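Local coordinates for purine nucleoside phosphorylase (Thermus thermophilus, PDB 1ODK), which probably catalyses the reversible phosphorolysis of purine nucleosides, releasing the free base and a pentose 1-phosphate, as a hexameric member of the phosphorylase superfamily, at residues 11-14 and 15-19; 127-131 and 132-136; 223-226 and 227-231. All blocks are in the same frame, centred on the assembly; numbering follows the deposited sequence.

Contact 1: residues 11-14 and 15-19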
loop_
_atom_site.group_PDB
_atom_site.type_symbol
_atom_site.label_atom_id
_atom_site.label_comp_id
_atom_site.label_asym_id
_atom_site.label_seq_id
_atom_site.Cartn_x
_atom_site.Cartn_y
_atom_site.Cartn_z
ATOM N N GLY B 11 3.974 -19.223 -38.167
ATOM C CA GLY B 11 3.019 -19.606 -39.197
ATOM C C GLY B 11 1.816 -20.398 -38.700
ATOM O O GLY B 11 0.779 -20.439 -39.360
ATOM N N ASP B 12 1.948 -21.024 -37.536
ATOM C CA ASP B 12 0.869 -21.829 -36.962
ATOM C C ASP B 12 -0.317 -21.046 -36.405
ATOM O O ASP B 12 -1.447 -21.530 -36.432
ATOM C CB ASP B 12 1.398 -22.708 -35.827
ATOM C CG ASP B 12 2.383 -23.746 -36.297
ATOM O OD1 ASP B 12 2.216 -24.259 -37.423
ATOM O OD2 ASP B 12 3.316 -24.061 -35.525
ATOM N N VAL B 13 -0.054 -19.851 -35.889
ATOM C CA VAL B 13 -1.094 -19.034 -35.267
ATOM C C VAL B 13 -1.691 -17.957 -36.163
ATOM O O VAL B 13 -0.970 -17.212 -36.821
ATOM C CB VAL B 13 -0.539 -18.368 -33.985
ATOM C CG1 VAL B 13 -1.618 -17.535 -33.308
ATOM C CG2 VAL B 13 0.001 -19.451 -33.040
ATOM N N ALA B 14 -3.018 -17.871 -36.170
ATOM C CA ALA B 14 -3.716 -16.879 -36.981
ATOM C C ALA B 14 -3.726 -15.526 -36.282
ATOM O O ALA B 14 -3.417 -15.426 -35.094
ATOM C CB ALA B 14 -5.151 -17.333 -37.242
ATOM N N GLU B 15 -4.078 -14.482 -37.023
ATOM C CA GLU B 15 -4.138 -13.149 -36.440
ATOM C C GLU B 15 -5.280 -13.052 -35.435
ATOM O O GLU B 15 -5.184 -12.321 -34.448
ATOM C CB GLU B 15 -4.329 -12.092 -37.531
ATOM C CG GLU B 15 -3.084 -11.812 -38.344
ATOM C CD GLU B 15 -3.274 -10.665 -39.322
ATOM O OE1 GLU B 15 -2.285 -10.286 -39.983
ATOM O OE2 GLU B 15 -4.405 -10.142 -39.431
ATOM N N ARG B 16 -6.357 -13.789 -35.697
ATOM C CA ARG B 16 -7.531 -13.797 -34.831
ATOM C C ARG B 16 -7.504 -15.046 -33.962
ATOM O O ARG B 16 -7.410 -16.163 -34.473
ATOM C CB ARG B 16 -8.806 -13.765 -35.680
ATOM C CG ARG B 16 -8.887 -12.542 -36.580
ATOM C CD ARG B 16 -10.109 -12.560 -37.487
ATOM N NE ARG B 16 -10.196 -11.317 -38.253
ATOM C CZ ARG B 16 -9.351 -10.974 -39.219
ATOM N NH1 ARG B 16 -9.501 -9.817 -39.853
ATOM N NH2 ARG B 16 -8.366 -11.793 -39.566
ATOM N N VAL B 17 -7.616 -14.858 -32.649
ATOM C CA VAL B 17 -7.539 -15.981 -31.719
ATOM C C VAL B 17 -8.573 -15.953 -30.596
ATOM O O VAL B 17 -8.836 -14.898 -30.024
ATOM C CB VAL B 17 -6.147 -16.003 -31.032
ATOM C CG1 VAL B 17 -5.938 -17.320 -30.297
ATOM C CG2 VAL B 17 -5.050 -15.746 -32.058
ATOM N N LEU B 18 -9.155 -17.112 -30.285
ATOM C CA LEU B 18 -10.096 -17.213 -29.171
ATOM C C LEU B 18 -9.272 -17.804 -28.025
ATOM O O LEU B 18 -8.436 -18.684 -28.250
ATOM C CB LEU B 18 -11.272 -18.144 -29.485
ATOM C CG LEU B 18 -12.271 -17.759 -30.584
ATOM C CD1 LEU B 18 -13.576 -18.517 -30.346
ATOM C CD2 LEU B 18 -12.529 -16.265 -30.584
ATOM N N LEU B 19 -9.511 -17.323 -26.807
ATOM C CA LEU B 19 -8.768 -17.780 -25.641
ATOM C C LEU B 19 -9.597 -18.448 -24.547
ATOM O O LEU B 19 -9.958 -17.805 -23.558
ATOM C CB LEU B 19 -8.011 -16.598 -25.014
ATOM C CG LEU B 19 -6.978 -15.872 -25.879
ATOM C CD1 LEU B 19 -6.448 -14.642 -25.151
ATOM C CD2 LEU B 19 -5.840 -16.821 -26.211
#

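Contact 2: residues 127-131 and 132-136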
loop_
_atom_site.group_PDB
_atom_site.type_symbol
_atom_site.label_atom_id
_atom_site.label_comp_id
_atom_site.label_asym_id
_atom_site.label_seq_id
_atom_site.Cartn_x
_atom_site.Cartn_y
_atom_site.Cartn_z
ATOM N N PRO B 127 -8.201 -1.673 -16.530
ATOM C CA PRO B 127 -8.123 -2.656 -17.616
ATOM C C PRO B 127 -9.386 -2.627 -18.463
ATOM O O PRO B 127 -10.477 -2.855 -17.948
ATOM C CB PRO B 127 -7.974 -3.990 -16.878
ATOM C CG PRO B 127 -7.318 -3.591 -15.561
ATOM C CD PRO B 127 -8.059 -2.319 -15.215
ATOM N N VAL B 128 -9.231 -2.337 -19.752
ATOM C CA VAL B 128 -10.357 -2.297 -20.679
ATOM C C VAL B 128 -9.995 -2.981 -21.996
ATOM O O VAL B 128 -8.835 -3.018 -22.396
ATOM C CB VAL B 128 -10.811 -0.840 -20.984
ATOM C CG1 VAL B 128 -11.440 -0.219 -19.745
ATOM C CG2 VAL B 128 -9.630 -0.008 -21.458
ATOM N N PRO B 129 -10.992 -3.550 -22.677
ATOM C CA PRO B 129 -10.745 -4.229 -23.953
ATOM C C PRO B 129 -10.460 -3.204 -25.048
ATOM O O PRO B 129 -10.541 -1.994 -24.817
ATOM C CB PRO B 129 -12.055 -4.969 -24.199
ATOM C CG PRO B 129 -13.076 -4.008 -23.618
ATOM C CD PRO B 129 -12.417 -3.615 -22.306
ATOM N N ASP B 130 -10.099 -3.685 -26.232
ATOM C CA ASP B 130 -9.878 -2.784 -27.353
ATOM C C ASP B 130 -11.282 -2.241 -27.639
ATOM O O ASP B 130 -12.249 -2.998 -27.630
ATOM C CB ASP B 130 -9.372 -3.554 -28.569
ATOM C CG ASP B 130 -9.405 -2.719 -29.821
ATOM O OD1 ASP B 130 -8.589 -1.779 -29.929
ATOM O OD2 ASP B 130 -10.263 -2.993 -30.684
ATOM N N PRO B 131 -11.417 -0.933 -27.903
ATOM C CA PRO B 131 -12.779 -0.453 -28.159
ATOM C C PRO B 131 -13.528 -1.104 -29.321
ATOM O O PRO B 131 -14.713 -1.421 -29.188
ATOM C CB PRO B 131 -12.600 1.066 -28.322
ATOM C CG PRO B 131 -11.144 1.240 -28.656
ATOM C CD PRO B 131 -10.453 0.180 -27.843
ATOM N N GLU B 132 -12.849 -1.323 -30.443
ATOM C CA GLU B 132 -13.495 -1.938 -31.602
ATOM C C GLU B 132 -13.955 -3.368 -31.311
ATOM O O GLU B 132 -15.075 -3.751 -31.659
ATOM C CB GLU B 132 -12.551 -1.932 -32.808
ATOM C CG GLU B 132 -12.266 -0.553 -33.394
ATOM C CD GLU B 132 -13.512 0.133 -33.939
ATOM O OE1 GLU B 132 -14.539 -0.553 -34.138
ATOM O OE2 GLU B 132 -13.460 1.358 -34.181
ATOM N N VAL B 133 -13.091 -4.157 -30.681
ATOM C CA VAL B 133 -13.432 -5.534 -30.339
ATOM C C VAL B 133 -14.636 -5.540 -29.407
ATOM O O VAL B 133 -15.573 -6.320 -29.584
ATOM C CB VAL B 133 -12.254 -6.251 -29.641
ATOM C CG1 VAL B 133 -12.686 -7.644 -29.185
ATOM C CG2 VAL B 133 -11.072 -6.355 -30.596
ATOM N N PHE B 134 -14.596 -4.664 -28.406
ATOM C CA PHE B 134 -15.676 -4.540 -27.433
ATOM C C PHE B 134 -16.986 -4.249 -28.162
ATOM O O PHE B 134 -18.002 -4.894 -27.922
ATOM C CB PHE B 134 -15.347 -3.403 -26.459
ATOM C CG PHE B 134 -16.476 -3.038 -25.548
ATOM C CD1 PHE B 134 -16.925 -3.929 -24.581
ATOM C CD2 PHE B 134 -17.093 -1.793 -25.653
ATOM C CE1 PHE B 134 -17.971 -3.588 -23.730
ATOM C CE2 PHE B 134 -18.142 -1.443 -24.803
ATOM C CZ PHE B 134 -18.580 -2.343 -23.843
ATOM N N ARG B 135 -16.938 -3.276 -29.063
ATOM C CA ARG B 135 -18.101 -2.875 -29.847
ATOM C C ARG B 135 -18.655 -4.037 -30.676
ATOM O O ARG B 135 -19.864 -4.247 -30.735
ATOM C CB ARG B 135 -17.708 -1.725 -30.771
ATOM C CG ARG B 135 -18.862 -1.054 -31.479
ATOM C CD ARG B 135 -18.325 -0.004 -32.430
ATOM N NE ARG B 135 -19.239 1.117 -32.576
ATOM C CZ ARG B 135 -18.979 2.198 -33.302
ATOM N NH1 ARG B 135 -17.828 2.300 -33.957
ATOM N NH2 ARG B 135 -19.863 3.182 -33.360
ATOM N N ALA B 136 -17.761 -4.785 -31.316
ATOM C CA ALA B 136 -18.156 -5.922 -32.144
ATOM C C ALA B 136 -18.798 -7.036 -31.324
ATOM O O ALA B 136 -19.775 -7.643 -31.759
ATOM C CB ALA B 136 -16.946 -6.458 -32.909
#

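Contact 3: residues 223-226 and 227-231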
loop_
_atom_site.group_PDB
_atom_site.type_symbol
_atom_site.label_atom_id
_atom_site.label_comp_id
_atom_site.label_asym_id
_atom_site.label_seq_id
_atom_site.Cartn_x
_atom_site.Cartn_y
_atom_site.Cartn_z
ATOM N N ARG B 223 -23.170 -20.324 -27.076
ATOM C CA ARG B 223 -23.603 -18.980 -27.453
ATOM C C ARG B 223 -22.444 -17.992 -27.414
ATOM O O ARG B 223 -22.271 -17.170 -28.317
ATOM C CB ARG B 223 -24.701 -18.500 -26.505
ATOM C CG ARG B 223 -25.961 -19.350 -26.516
ATOM C CD ARG B 223 -26.917 -18.911 -25.416
ATOM N NE ARG B 223 -28.199 -19.605 -25.502
ATOM C CZ ARG B 223 -29.226 -19.376 -24.693
ATOM N NH1 ARG B 223 -29.123 -18.469 -23.730
ATOM N NH2 ARG B 223 -30.358 -20.051 -24.849
ATOM N N MET B 224 -21.656 -18.075 -26.349
ATOM C CA MET B 224 -20.512 -17.196 -26.173
ATOM C C MET B 224 -19.473 -17.353 -27.295
ATOM O O MET B 224 -18.940 -16.364 -27.803
ATOM C CB MET B 224 -19.897 -17.474 -24.796
ATOM C CG MET B 224 -18.408 -17.297 -24.690
ATOM S SD MET B 224 -17.910 -17.664 -23.008
ATOM C CE MET B 224 -17.641 -19.426 -23.068
ATOM N N VAL B 225 -19.192 -18.595 -27.683
ATOM C CA VAL B 225 -18.221 -18.864 -28.743
ATOM C C VAL B 225 -18.715 -18.356 -30.099
ATOM O O VAL B 225 -17.947 -17.782 -30.875
ATOM C CB VAL B 225 -17.917 -20.380 -28.840
ATOM C CG1 VAL B 225 -17.017 -20.666 -30.042
ATOM C CG2 VAL B 225 -17.238 -20.849 -27.551
ATOM N N GLU B 226 -19.996 -18.570 -30.385
ATOM C CA GLU B 226 -20.576 -18.108 -31.641
ATOM C C GLU B 226 -20.452 -16.585 -31.720
ATOM O O GLU B 226 -20.105 -16.030 -32.767
ATOM C CB GLU B 226 -22.050 -18.509 -31.726
ATOM C CG GLU B 226 -22.727 -18.094 -33.025
ATOM C CD GLU B 226 -24.195 -18.481 -33.075
ATOM O OE1 GLU B 226 -24.818 -18.299 -34.143
ATOM O OE2 GLU B 226 -24.726 -18.962 -32.051
ATOM N N VAL B 227 -20.740 -15.906 -30.612
ATOM C CA VAL B 227 -20.640 -14.449 -30.587
ATOM C C VAL B 227 -19.198 -14.021 -30.838
ATOM O O VAL B 227 -18.936 -13.130 -31.648
ATOM C CB VAL B 227 -21.109 -13.868 -29.230
ATOM C CG1 VAL B 227 -20.749 -12.393 -29.140
ATOM C CG2 VAL B 227 -22.619 -14.035 -29.088
ATOM N N ALA B 228 -18.262 -14.666 -30.150
ATOM C CA ALA B 228 -16.850 -14.329 -30.297
ATOM C C ALA B 228 -16.328 -14.560 -31.717
ATOM O O ALA B 228 -15.614 -13.720 -32.259
ATOM C CB ALA B 228 -16.015 -15.124 -29.292
ATOM N N LEU B 229 -16.676 -15.694 -32.315
ATOM C CA LEU B 229 -16.217 -16.002 -33.670
ATOM C C LEU B 229 -16.738 -14.959 -34.649
ATOM O O LEU B 229 -15.990 -14.438 -35.480
ATOM C CB LEU B 229 -16.683 -17.405 -34.085
ATOM C CG LEU B 229 -15.939 -18.559 -33.398
ATOM C CD1 LEU B 229 -16.672 -19.866 -33.627
ATOM C CD2 LEU B 229 -14.516 -18.641 -33.934
ATOM N N GLU B 230 -18.026 -14.652 -34.542
ATOM C CA GLU B 230 -18.641 -13.655 -35.406
ATOM C C GLU B 230 -17.981 -12.292 -35.211
ATOM O O GLU B 230 -17.747 -11.554 -36.172
ATOM C CB GLU B 230 -20.134 -13.558 -35.100
ATOM C CG GLU B 230 -20.919 -14.769 -35.557
ATOM C CD GLU B 230 -20.869 -14.936 -37.064
ATOM O OE1 GLU B 230 -20.426 -16.001 -37.539
ATOM O OE2 GLU B 230 -21.273 -13.993 -37.774
ATOM N N ALA B 231 -17.669 -11.972 -33.961
ATOM C CA ALA B 231 -17.045 -10.699 -33.625
ATOM C C ALA B 231 -15.634 -10.516 -34.186
ATOM O O ALA B 231 -15.314 -9.454 -34.726
ATOM C CB ALA B 231 -17.026 -10.521 -32.099
#

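Contact 1: residues 11-14 and 15-19
Val13 meets Val17 four residues further on, methyl to methyl, with CG1 of Val13 4.1 Å from CG2 of Val17. The two side chains cross at about a right angle. In Val13 the touching methyl stands anti to the backbone N (chi1 -179°), on the carbonyl side and thus toward the chain that follows, whereas the Val17 methyl sits beside its own backbone N and reaches back. Leu80 and Ser59 also touch Val13, and Ser59 lies against Val17 too. The chain here leaves a loop and enters strand 16-20, a parallel strand of the central sheet of the phosphorylase fold, flanked by strands 56-61 and 84-93. At Ala14 the contact passes to the backbone: its carbonyl O lies 3.5 Å from CG2 of Val17, so that one methyl of Val17 bridges the Val13 side chain and the Ala14 peptide. No hydrogen bond joins residues 11-14 to 15-19. Instead Ala14 N bonds to Ser59 OG, and the backbone of Glu15 and Val17 pairs with Val84. The methyl of Ala14 packs on Pro57, while the extended side chain of Glu15 is exposed and touches Arg83.

Contact 2: residues 127-131 and 132-136
Asp130 meets the first turn of helix 131-144 twice, through its carboxylate and through its carbonyl. Asp130 OD2 accepts the N-H of Val133 at 3.1 Å, the donor arriving on the anti side of the carboxylate and 21° out of its plane. With CG anti to the backbone N (chi1 168°), the carboxylate is carried forward beside the carbonyl, where this amide lies. Asp130 O takes Phe134 N at 3.0 Å. The next bond of the helix belongs to Pro131, whose O takes Arg135 N at 2.9 Å. With an alanine here in place of Asp130, the Val133 N-H would probably lose its capping acceptor, leaving the start of the helix more prone to fray.

Among apolar contacts, CG of Pro129 rests 3.7 Å from CB of Phe134, obliquely to the ring, and CG2 of Val133 touches Asp130 CB at 3.9 Å. Phe134 continues onto Phe134 of the second subunit, and the guanidinium of Arg135 forms a salt bridge with Glu142 and a cation-pi contact with Trp138 of that subunit. The whole is a classic aspartate N-cap followed by proline at the first helical position, here placed at a subunit interface.

Contact 3: residues 223-226 and 227-231
Four successive i to i+4 backbone hydrogen bonds tie residues 223-226 to 227-231 as regular alpha-helix, from Val227 N to Arg223 O through Glu230 N to Glu226 O, the shortest being Leu229 N to Val225 O at 2.8 Å. Along one flank, Val225 and Leu229 run alongside one another with the same heading. Their closest side-chain atoms are Val225 CG1 and Leu229 CD1, 3.7 Å apart. A chi1 of 174° turns CG1 of Val225 away from its own N and forward along the helix, to the leucine one turn on. CG of Leu229 also lies 3.3 Å from Val225 O, against the same carbonyl that accepts its own N-H. Val227 behaves similarly, its CG2 methyl sitting 3.2 Å from Arg223 O, and the methyl of Ala228 lies 3.5 Å from Met224 O.

Glu226 and Glu230, one turn apart, form the polar flank. CG of Glu230 leans on Glu226 O at 3.2 Å, but the carboxylates keep apart, with Glu226 OE1 6.0 Å from Glu230 OE1. Each finds other partners: Glu226 OE2 bonds to Tyr146 and makes a salt bridge with Arg222, while Glu230 OE1 bonds to Tyr53 and pairs with Lys54. These neighbours probably offset the like charges.

Helix 214-233 packs against several elements: Val225 and Leu229 face helix 23-33, Met224 and Ala228 lie on strand 84-93, Met224 and Val227 also touch strand 195-205, and Val227, Glu226, Glu230 and Ala231 meet helix 131-144.

The three contacts illustrate how short-range order is assembled into one alpha/beta fold. Contact 3 is the middle member. Leu18, on the strand of contact 1, packs into its helix, with Leu18 CD1 3.7 Å from Leu229 CD2 and Leu18 CD2 3.9 Å from Ala228 CB. Helix 131-144 of contact 2 reaches helix 214-233 where Ala136 CB lies 3.9 Å from Ala231 O. Contacts 1 and 2 do not touch; their centres are about 18 Å apart and their nearest atoms about 8 Å. Contacts 1 and 3 stay within their own chain, whereas contact 2 also faces the second subunit.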